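Local coordinates for VP4 CORE protein (Bluetongue virus, PDB 2JHP) that caps viral mRNA as a multifunctional enzyme of the inner core, with two pockets each for S-adenosyl-L-homocysteine and guanine, at residues 412-425 with 447-459. Residues are numbered along the deposited sequence; the frame is centred on the assembly and turned at random.
With SAH (S-adenosyl-L-homocysteine), chain B.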
ATOM      1  N   LEU A 412      -4.778   6.190  -7.737  1.00  8.47           N
ATOM      2  CA  LEU A 412      -5.595   7.167  -8.472  1.00 16.32           C
ATOM      3  C   LEU A 412      -4.798   8.210  -9.268  1.00 14.19           C
ATOM      4  O   LEU A 412      -4.995   8.355 -10.470  1.00 24.05           O
ATOM      5  CB  LEU A 412      -6.564   7.860  -7.519  1.00 14.61           C
ATOM      6  CG  LEU A 412      -8.014   7.357  -7.383  1.00 19.60           C
ATOM      7  CD1 LEU A 412      -8.346   6.151  -8.235  1.00 10.50           C
ATOM      8  CD2 LEU A 412      -8.376   7.104  -5.940  1.00 13.53           C
ATOM      9  N   THR A 413      -3.882   8.903  -8.593  1.00 16.02           N
ATOM     10  CA  THR A 413      -3.188  10.046  -9.132  1.00 -6.06           C
ATOM     11  C   THR A 413      -1.831   9.673  -9.684  1.00 13.35           C
ATOM     12  O   THR A 413      -0.955  10.539  -9.845  1.00 12.97           O
ATOM     13  CB  THR A 413      -2.994  11.096  -8.059  1.00  9.62           C
ATOM     14  OG1 THR A 413      -2.597  10.462  -6.841  1.00 16.48           O
ATOM     15  CG2 THR A 413      -4.291  11.880  -7.832  1.00 18.92           C
ATOM     16  N   ASN A 414      -1.645   8.378  -9.959  1.00 15.53           N
ATOM     17  CA  ASN A 414      -0.554   7.893 -10.796  1.00 16.00           C
ATOM     18  C   ASN A 414      -0.638   8.569 -12.162  1.00 12.66           C
ATOM     19  O   ASN A 414      -1.739   8.812 -12.668  1.00 24.93           O
ATOM     20  CB  ASN A 414      -0.645   6.380 -10.992  1.00 27.39           C
ATOM     21  CG  ASN A 414      -0.051   5.579  -9.832  1.00 25.53           C
ATOM     22  OD1 ASN A 414       0.262   4.404 -10.000  1.00 16.94           O
ATOM     23  ND2 ASN A 414       0.089   6.202  -8.660  1.00 17.78           N
ATOM     24  N   ARG A 415       0.522   8.847 -12.759  1.00 11.31           N
ATOM     25  CA  ARG A 415       0.596   9.620 -13.988  1.00  5.70           C
ATOM     26  C   ARG A 415      -0.176   8.991 -15.165  1.00 -3.23           C
ATOM     27  O   ARG A 415      -0.642   9.710 -16.056  1.00 18.26           O
ATOM     28  CB  ARG A 415       2.054   9.900 -14.348  1.00  7.21           C
ATOM     29  CG  ARG A 415       2.250  11.151 -15.190  1.00 20.61           C
ATOM     30  CD  ARG A 415       3.644  11.761 -15.000  1.00 48.56           C
ATOM     31  NE  ARG A 415       3.851  12.200 -13.615  1.00 29.51           N
ATOM     32  CZ  ARG A 415       3.597  13.425 -13.159  1.00 26.98           C
ATOM     33  NH1 ARG A 415       3.133  14.373 -13.969  1.00 25.40           N
ATOM     34  NH2 ARG A 415       3.820  13.706 -11.886  1.00 43.91           N
ATOM     35  N   CYS A 416      -0.328   7.666 -15.149  1.00 11.29           N
ATOM     36  CA  CYS A 416      -1.134   6.957 -16.152  1.00 26.21           C
ATOM     37  C   CYS A 416      -2.635   7.304 -16.121  1.00 20.17           C
ATOM     38  O   CYS A 416      -3.377   6.888 -17.004  1.00 29.66           O
ATOM     39  CB  CYS A 416      -0.956   5.444 -16.005  1.00 11.27           C
ATOM     40  SG  CYS A 416      -1.694   4.766 -14.503  1.00 22.06           S
ATOM     41  N   ASN A 417      -3.070   8.054 -15.109  1.00 22.68           N
ATOM     42  CA  ASN A 417      -4.480   8.461 -14.965  1.00 18.09           C
ATOM     43  C   ASN A 417      -4.718   9.963 -15.149  1.00 20.58           C
ATOM     44  O   ASN A 417      -5.811  10.471 -14.869  1.00 15.78           O
ATOM     45  CB  ASN A 417      -5.034   8.014 -13.605  1.00 15.01           C
ATOM     46  CG  ASN A 417      -4.851   6.534 -13.368  1.00 21.39           C
ATOM     47  OD1 ASN A 417      -4.862   5.747 -14.307  1.00 15.73           O
ATOM     48  ND2 ASN A 417      -4.669   6.146 -12.110  1.00 14.67           N
ATOM     49  N   MET A 418      -3.692  10.661 -15.622  1.00 27.71           N
ATOM     50  CA  MET A 418      -3.759  12.094 -15.833  1.00 29.17           C
ATOM     51  C   MET A 418      -4.942  12.497 -16.714  1.00 17.23           C
ATOM     52  O   MET A 418      -5.249  11.831 -17.713  1.00 12.92           O
ATOM     53  CB  MET A 418      -2.462  12.564 -16.470  1.00 22.86           C
ATOM     54  CG  MET A 418      -2.069  13.975 -16.112  1.00 32.06           C
ATOM     55  SD  MET A 418      -0.285  14.139 -16.247  1.00 35.54           S
ATOM     56  CE  MET A 418      -0.050  14.136 -18.034  1.00 24.50           C
ATOM     57  N   GLY A 419      -5.596  13.592 -16.328  1.00 15.17           N
ATOM     58  CA  GLY A 419      -6.738  14.133 -17.068  1.00 13.68           C
ATOM     59  C   GLY A 419      -8.013  13.319 -16.934  1.00 10.16           C
ATOM     60  O   GLY A 419      -8.867  13.357 -17.816  1.00 16.47           O
ATOM     61  N   LEU A 420      -8.144  12.567 -15.844  1.00 20.12           N
ATOM     62  CA  LEU A 420      -9.314  11.713 -15.644  1.00 41.56           C
ATOM     63  C   LEU A 420      -9.919  11.953 -14.265  1.00 29.38           C
ATOM     64  O   LEU A 420     -10.454  11.038 -13.637  1.00 20.98           O
ATOM     65  CB  LEU A 420      -8.974  10.230 -15.855  1.00 47.72           C
ATOM     66  CG  LEU A 420      -8.249   9.780 -17.129  1.00 41.64           C
ATOM     67  CD1 LEU A 420      -8.011   8.292 -17.099  1.00 23.03           C
ATOM     68  CD2 LEU A 420      -9.023  10.145 -18.364  1.00 17.12           C
ATOM     69  N   GLU A 421      -9.825  13.205 -13.818  1.00 17.52           N
ATOM     70  CA  GLU A 421     -10.402  13.678 -12.554  1.00 26.18           C
ATOM     71  C   GLU A 421     -11.863  13.264 -12.322  1.00 18.10           C
ATOM     72  O   GLU A 421     -12.197  12.786 -11.239  1.00 16.02           O
ATOM     73  CB  GLU A 421     -10.275  15.201 -12.451  1.00 33.93           C
ATOM     74  CG  GLU A 421      -8.945  15.690 -11.895  1.00 38.13           C
ATOM     75  CD  GLU A 421      -7.847  15.915 -12.941  1.00 40.96           C
ATOM     76  OE1 GLU A 421      -7.890  15.335 -14.062  1.00 35.04           O
ATOM     77  OE2 GLU A 421      -6.918  16.687 -12.612  1.00 22.81           O
ATOM     78  N   PRO A 422     -12.736  13.444 -13.332  1.00 12.26           N
ATOM     79  CA  PRO A 422     -14.122  13.038 -13.119  1.00  9.45           C
ATOM     80  C   PRO A 422     -14.234  11.628 -12.554  1.00 26.24           C
ATOM     81  O   PRO A 422     -14.900  11.429 -11.535  1.00 22.97           O
ATOM     82  CB  PRO A 422     -14.734  13.098 -14.524  1.00  6.99           C
ATOM     83  CG  PRO A 422     -13.926  14.154 -15.240  1.00-11.90           C
ATOM     84  CD  PRO A 422     -12.525  14.023 -14.675  1.00 -6.57           C
ATOM     85  N   SER A 423     -13.567  10.665 -13.189  1.00 23.22           N
ATOM     86  CA  SER A 423     -13.734   9.265 -12.812  1.00  9.70           C
ATOM     87  C   SER A 423     -12.952   8.968 -11.540  1.00 20.26           C
ATOM     88  O   SER A 423     -13.266   8.009 -10.826  1.00 18.37           O
ATOM     89  CB  SER A 423     -13.329   8.324 -13.957  1.00  9.43           C
ATOM     90  OG  SER A 423     -11.935   8.406 -14.209  1.00 31.45           O
ATOM     91  N   ILE A 424     -11.937   9.795 -11.271  1.00 18.23           N
ATOM     92  CA  ILE A 424     -11.182   9.740 -10.019  1.00 17.35           C
ATOM     93  C   ILE A 424     -12.100  10.154  -8.878  1.00 41.36           C
ATOM     94  O   ILE A 424     -12.243   9.426  -7.908  1.00 31.47           O
ATOM     95  CB  ILE A 424      -9.881  10.621 -10.061  1.00 16.16           C
ATOM     96  CG1 ILE A 424      -8.828   9.989 -10.990  1.00 22.29           C
ATOM     97  CG2 ILE A 424      -9.313  10.865  -8.646  1.00 14.62           C
ATOM     98  CD1 ILE A 424      -7.582  10.832 -11.214  1.00  7.75           C
ATOM     99  N   TYR A 425     -12.745  11.307  -9.017  1.00 25.99           N
ATOM    100  CA  TYR A 425     -13.688  11.783  -8.004  1.00 11.80           C
ATOM    101  C   TYR A 425     -14.877  10.833  -7.841  1.00 15.80           C
ATOM    102  O   TYR A 425     -15.384  10.651  -6.738  1.00 14.78           O
ATOM    103  CB  TYR A 425     -14.136  13.224  -8.302  1.00-12.15           C
ATOM    104  CG  TYR A 425     -13.037  14.243  -8.083  1.00 11.22           C
ATOM    105  CD1 TYR A 425     -12.512  14.989  -9.146  1.00 11.50           C
ATOM    106  CD2 TYR A 425     -12.501  14.444  -6.810  1.00  7.22           C
ATOM    107  CE1 TYR A 425     -11.471  15.919  -8.936  1.00-11.06           C
ATOM    108  CE2 TYR A 425     -11.454  15.366  -6.600  1.00-11.05           C
ATOM    109  CZ  TYR A 425     -10.959  16.095  -7.654  1.00 14.34           C
ATOM    110  OH  TYR A 425      -9.956  16.978  -7.387  1.00 11.59           O
ATOM    111  N   ASP A 447       5.984   9.542  -8.514  1.00 13.93           N
ATOM    112  CA  ASP A 447       5.571   9.967  -9.851  1.00 23.28           C
ATOM    113  C   ASP A 447       4.064  10.239 -10.001  1.00 30.84           C
ATOM    114  O   ASP A 447       3.424   9.780 -10.952  1.00 16.79           O
ATOM    115  CB  ASP A 447       6.002   8.889 -10.848  1.00  7.33           C
ATOM    116  CG  ASP A 447       5.842   9.328 -12.306  1.00 -7.57           C
ATOM    117  OD1 ASP A 447       6.552  10.273 -12.747  1.00 44.31           O
ATOM    118  OD2 ASP A 447       5.012   8.705 -13.014  1.00 47.42           O
ATOM    119  N   ASP A 448       3.496  10.992  -9.071  1.00 15.40           N
ATOM    120  CA  ASP A 448       2.076  11.307  -9.125  1.00 19.18           C
ATOM    121  C   ASP A 448       1.865  12.763  -9.502  1.00 10.82           C
ATOM    122  O   ASP A 448       2.729  13.596  -9.271  1.00 20.97           O
ATOM    123  CB  ASP A 448       1.421  11.023  -7.773  1.00  9.88           C
ATOM    124  CG  ASP A 448       0.913   9.593  -7.650  1.00 16.79           C
ATOM    125  OD1 ASP A 448      -0.103   9.366  -6.943  1.00 15.98           O
ATOM    126  OD2 ASP A 448       1.525   8.695  -8.260  1.00 31.25           O
ATOM    127  N   PHE A 449       0.715  13.062 -10.100  1.00 10.84           N
ATOM    128  CA  PHE A 449       0.299  14.436 -10.283  1.00 -8.98           C
ATOM    129  C   PHE A 449      -0.586  14.827  -9.106  1.00  4.89           C
ATOM    130  O   PHE A 449      -1.295  13.990  -8.541  1.00 10.82           O
ATOM    131  CB  PHE A 449      -0.421  14.613 -11.621  1.00 -7.04           C
ATOM    132  CG  PHE A 449      -1.739  13.880 -11.718  1.00 16.02           C
ATOM    133  CD1 PHE A 449      -2.946  14.500 -11.338  1.00  4.89           C
ATOM    134  CD2 PHE A 449      -1.791  12.586 -12.213  1.00 14.96           C
ATOM    135  CE1 PHE A 449      -4.151  13.847 -11.446  1.00 -9.76           C
ATOM    136  CE2 PHE A 449      -3.020  11.926 -12.312  1.00  9.91           C
ATOM    137  CZ  PHE A 449      -4.189  12.563 -11.925  1.00 10.97           C
ATOM    138  N   ALA A 450      -0.530  16.104  -8.737  1.00  8.62           N
ATOM    139  CA  ALA A 450      -1.291  16.650  -7.618  1.00 11.98           C
ATOM    140  C   ALA A 450      -2.673  17.154  -8.026  1.00 13.58           C
ATOM    141  O   ALA A 450      -2.799  17.922  -8.964  1.00 20.18           O
ATOM    142  CB  ALA A 450      -0.498  17.769  -6.951  1.00  5.26           C
ATOM    143  N   LEU A 451      -3.705  16.710  -7.307  1.00 14.32           N
ATOM    144  CA  LEU A 451      -5.049  17.289  -7.400  1.00 20.98           C
ATOM    145  C   LEU A 451      -5.053  18.574  -6.586  1.00 20.01           C
ATOM    146  O   LEU A 451      -4.466  18.614  -5.514  1.00 20.45           O
ATOM    147  CB  LEU A 451      -6.113  16.333  -6.831  1.00 17.20           C
ATOM    148  CG  LEU A 451      -6.473  15.034  -7.552  1.00 37.83           C
ATOM    149  CD1 LEU A 451      -7.702  14.402  -6.940  1.00-10.36           C
ATOM    150  CD2 LEU A 451      -6.656  15.252  -9.055  1.00 -6.13           C
ATOM    151  N   PRO A 452      -5.667  19.650  -7.114  1.00 16.57           N
ATOM    152  CA  PRO A 452      -5.791  20.857  -6.291  1.00  6.78           C
ATOM    153  C   PRO A 452      -6.532  20.565  -4.998  1.00 13.47           C
ATOM    154  O   PRO A 452      -7.632  20.030  -5.039  1.00 11.11           O
ATOM    155  CB  PRO A 452      -6.599  21.810  -7.196  1.00 -9.69           C
ATOM    156  CG  PRO A 452      -6.321  21.346  -8.579  1.00-11.23           C
ATOM    157  CD  PRO A 452      -6.218  19.859  -8.473  1.00 10.37           C
ATOM    158  N   ARG A 453      -5.924  20.892  -3.862  1.00  7.58           N
ATOM    159  CA  ARG A 453      -6.535  20.669  -2.537  1.00 15.09           C
ATOM    160  C   ARG A 453      -7.944  21.228  -2.365  1.00 19.99           C
ATOM    161  O   ARG A 453      -8.816  20.565  -1.806  1.00 22.29           O
ATOM    162  CB  ARG A 453      -5.664  21.243  -1.429  1.00 14.42           C
ATOM    163  CG  ARG A 453      -4.423  20.442  -1.142  1.00 12.84           C
ATOM    164  CD  ARG A 453      -3.771  20.965   0.096  1.00 34.29           C
ATOM    165  NE  ARG A 453      -2.590  20.194   0.422  1.00 18.52           N
ATOM    166  CZ  ARG A 453      -1.375  20.430  -0.071  1.00 10.40           C
ATOM    167  NH1 ARG A 453      -0.364  19.652   0.291  1.00 12.47           N
ATOM    168  NH2 ARG A 453      -1.178  21.437  -0.921  1.00 16.74           N
ATOM    169  N   SER A 454      -8.154  22.453  -2.832  1.00 18.46           N
ATOM    170  CA  SER A 454      -9.439  23.117  -2.668  1.00 20.59           C
ATOM    171  C   SER A 454     -10.507  22.414  -3.487  1.00 16.67           C
ATOM    172  O   SER A 454     -11.652  22.315  -3.059  1.00 25.06           O
ATOM    173  CB  SER A 454      -9.347  24.596  -3.040  1.00 21.22           C
ATOM    174  OG  SER A 454      -9.088  24.767  -4.424  1.00 17.19           O
ATOM    175  N   THR A 455     -10.123  21.905  -4.653  1.00 15.44           N
ATOM    176  CA  THR A 455     -11.039  21.129  -5.488  1.00 20.59           C
ATOM    177  C   THR A 455     -11.419  19.810  -4.790  1.00 16.34           C
ATOM    178  O   THR A 455     -12.581  19.398  -4.814  1.00 22.55           O
ATOM    179  CB  THR A 455     -10.433  20.870  -6.889  1.00 26.35           C
ATOM    180  OG1 THR A 455      -9.925  22.098  -7.416  1.00 14.82           O
ATOM    181  CG2 THR A 455     -11.483  20.344  -7.847  1.00 -8.50           C
ATOM    182  N   VAL A 456     -10.432  19.174  -4.163  1.00 16.80           N
ATOM    183  CA  VAL A 456     -10.632  17.931  -3.431  1.00 13.08           C
ATOM    184  C   VAL A 456     -11.655  18.168  -2.333  1.00 15.59           C
ATOM    185  O   VAL A 456     -12.675  17.481  -2.281  1.00 14.98           O
ATOM    186  CB  VAL A 456      -9.303  17.393  -2.804  1.00 15.54           C
ATOM    187  CG1 VAL A 456      -9.559  16.128  -2.010  1.00 20.56           C
ATOM    188  CG2 VAL A 456      -8.260  17.138  -3.866  1.00 18.80           C
ATOM    189  N   MET A 457     -11.376  19.147  -1.471  1.00 20.85           N
ATOM    190  CA  MET A 457     -12.289  19.577  -0.415  1.00 18.05           C
ATOM    191  C   MET A 457     -13.724  19.808  -0.896  1.00 17.11           C
ATOM    192  O   MET A 457     -14.688  19.329  -0.283  1.00 22.00           O
ATOM    193  CB  MET A 457     -11.777  20.863   0.215  1.00 17.06           C
ATOM    194  CG  MET A 457     -10.725  20.662   1.269  1.00 12.65           C
ATOM    195  SD  MET A 457     -10.215  22.220   1.999  1.00 16.36           S
ATOM    196  CE  MET A 457     -11.661  22.687   2.932  1.00  6.22           C
ATOM    197  N   LEU A 458     -13.859  20.538  -1.996  1.00 15.14           N
ATOM    198  CA  LEU A 458     -15.169  20.922  -2.509  1.00 19.53           C
ATOM    199  C   LEU A 458     -15.944  19.773  -3.176  1.00 25.19           C
ATOM    200  O   LEU A 458     -17.175  19.770  -3.175  1.00 22.44           O
ATOM    201  CB  LEU A 458     -15.052  22.149  -3.427  1.00 10.47           C
ATOM    202  CG  LEU A 458     -14.589  23.421  -2.698  1.00 19.49           C
ATOM    203  CD1 LEU A 458     -13.951  24.443  -3.615  1.00 23.13           C
ATOM    204  CD2 LEU A 458     -15.739  24.046  -1.942  1.00 -7.47           C
ATOM    205  N   ASN A 459     -15.225  18.805  -3.734  1.00 33.51           N
ATOM    206  CA  ASN A 459     -15.839  17.673  -4.426  1.00 39.55           C
ATOM    207  C   ASN A 459     -15.962  16.443  -3.555  1.00 33.66           C
ATOM    208  O   ASN A 459     -16.915  15.685  -3.685  1.00 28.61           O
ATOM    209  CB  ASN A 459     -15.017  17.290  -5.652  1.00 35.67           C
ATOM    210  CG  ASN A 459     -15.029  18.350  -6.724  1.00 22.03           C
ATOM    211  OD1 ASN A 459     -15.667  19.394  -6.584  1.00 31.36           O
ATOM    212  ND2 ASN A 459     -14.315  18.083  -7.813  1.00 24.81           N
TER
HETATM  213  N   SAH B1645      -2.547  -0.009  -3.920  1.00 34.62           N
HETATM  214  CA  SAH B1645      -1.232  -0.505  -3.407  1.00 17.59           C
HETATM  215  CB  SAH B1645      -0.036  -0.245  -4.329  1.00 14.75           C
HETATM  216  CG  SAH B1645      -0.067   0.914  -5.308  1.00 48.60           C
HETATM  217  SD  SAH B1645       1.300   0.777  -6.493  1.00 14.02           S
HETATM  218  C   SAH B1645      -0.936  -0.033  -1.992  1.00 19.67           C
HETATM  219  O   SAH B1645      -1.824  -0.028  -1.136  1.00 20.34           O
HETATM  220  OXT SAH B1645       0.197   0.318  -1.662  1.00 46.07           O
HETATM  221  C5' SAH B1645       0.234   1.441  -7.804  1.00 -6.02           C
HETATM  222  C4' SAH B1645      -0.270   0.371  -8.758  1.00  4.74           C
HETATM  223  O4' SAH B1645      -1.552   0.704  -9.252  1.00  7.70           O
HETATM  224  C3' SAH B1645       0.643   0.190  -9.967  1.00  0.69           C
HETATM  225  O3' SAH B1645       0.751  -1.207 -10.189  1.00 -7.14           O
HETATM  226  C2' SAH B1645      -0.124   0.822 -11.119  1.00 -0.27           C
HETATM  227  O2' SAH B1645       0.093   0.175 -12.345  1.00 10.14           O
HETATM  228  C1' SAH B1645      -1.573   0.624 -10.673  1.00 -1.73           C
HETATM  229  N9  SAH B1645      -2.508   1.593 -11.288  1.00 14.19           N
HETATM  230  C8  SAH B1645      -2.277   2.920 -11.568  1.00 -2.81           C
HETATM  231  N7  SAH B1645      -3.394   3.445 -12.135  1.00 19.58           N
HETATM  232  C5  SAH B1645      -4.336   2.476 -12.221  1.00 -6.33           C
HETATM  233  C6  SAH B1645      -5.647   2.461 -12.703  1.00 10.97           C
HETATM  234  N6  SAH B1645      -6.192   3.568 -13.203  1.00  9.62           N
HETATM  235  N1  SAH B1645      -6.391   1.296 -12.650  1.00  5.85           N
HETATM  236  C2  SAH B1645      -5.834   0.145 -12.121  1.00 18.83           C
HETATM  237  N3  SAH B1645      -4.535   0.155 -11.641  1.00  8.90           N
HETATM  238  C4  SAH B1645      -3.792   1.301 -11.691  1.00 -4.23           C
HETATM  239  O   HOH W   1       2.998   7.258 -11.342  1.00 30.06           O
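Phe449 holds its CG between the backbone N and the carbonyl carbon, and this chi1 of 66° turns its ring onto Thr413, whose chi1 of 43° points OG1 at Asp448 and leaves CB and CG2 over one ring face. Met418 CG approaches the opposite face, 4.1 Å from Phe449 CD2, its sulfur making an oblique Met-aromatic contact. Ile424 CD1 meets the ring edge, 3.9 Å from Phe449 CZ. The sandwich is pinned by backbone and side chain alike: Phe449 N donates to Thr413 O (3.0 Å) within the single Asn414-Asp448 beta bridge, and Thr413 OG1 donates to Asp448 OD1 (2.7 Å) while accepting from Trp437 N. At the solvent-facing end, Arg415 NE makes a long, weak salt bridge to Asp447 OD1, and a water links Arg415 N to Asp447 O. Farther along, Leu451 CD1 packs 3.5 Å from Tyr425 OH, and Asn459 ND2 sits 3.7 Å above the tyrosine ring, over its centre.

The case illustrates how a loop of the S-adenosyl-L-homocysteine pocket can be tied to a Rossmann-like methyltransferase fold of 3-2-1-4-5-7-6 strand order. Asn417 takes the ligand's N6 on OD1 and gives its ND2 to N7 and Leu412 O; the ligand bonds meet the Hoogsteen edge of the adenine, consistent with base recognition by the loop packed on Phe449. The axes of segments 421-425 and 453-459 make 47° and come no closer than 12.0 Å; Leu412 and Leu451 rest on strand 433-437, between strands 406-408 and 499-503, and Met457 and Leu458 pack on helices 551-561 and 568-576.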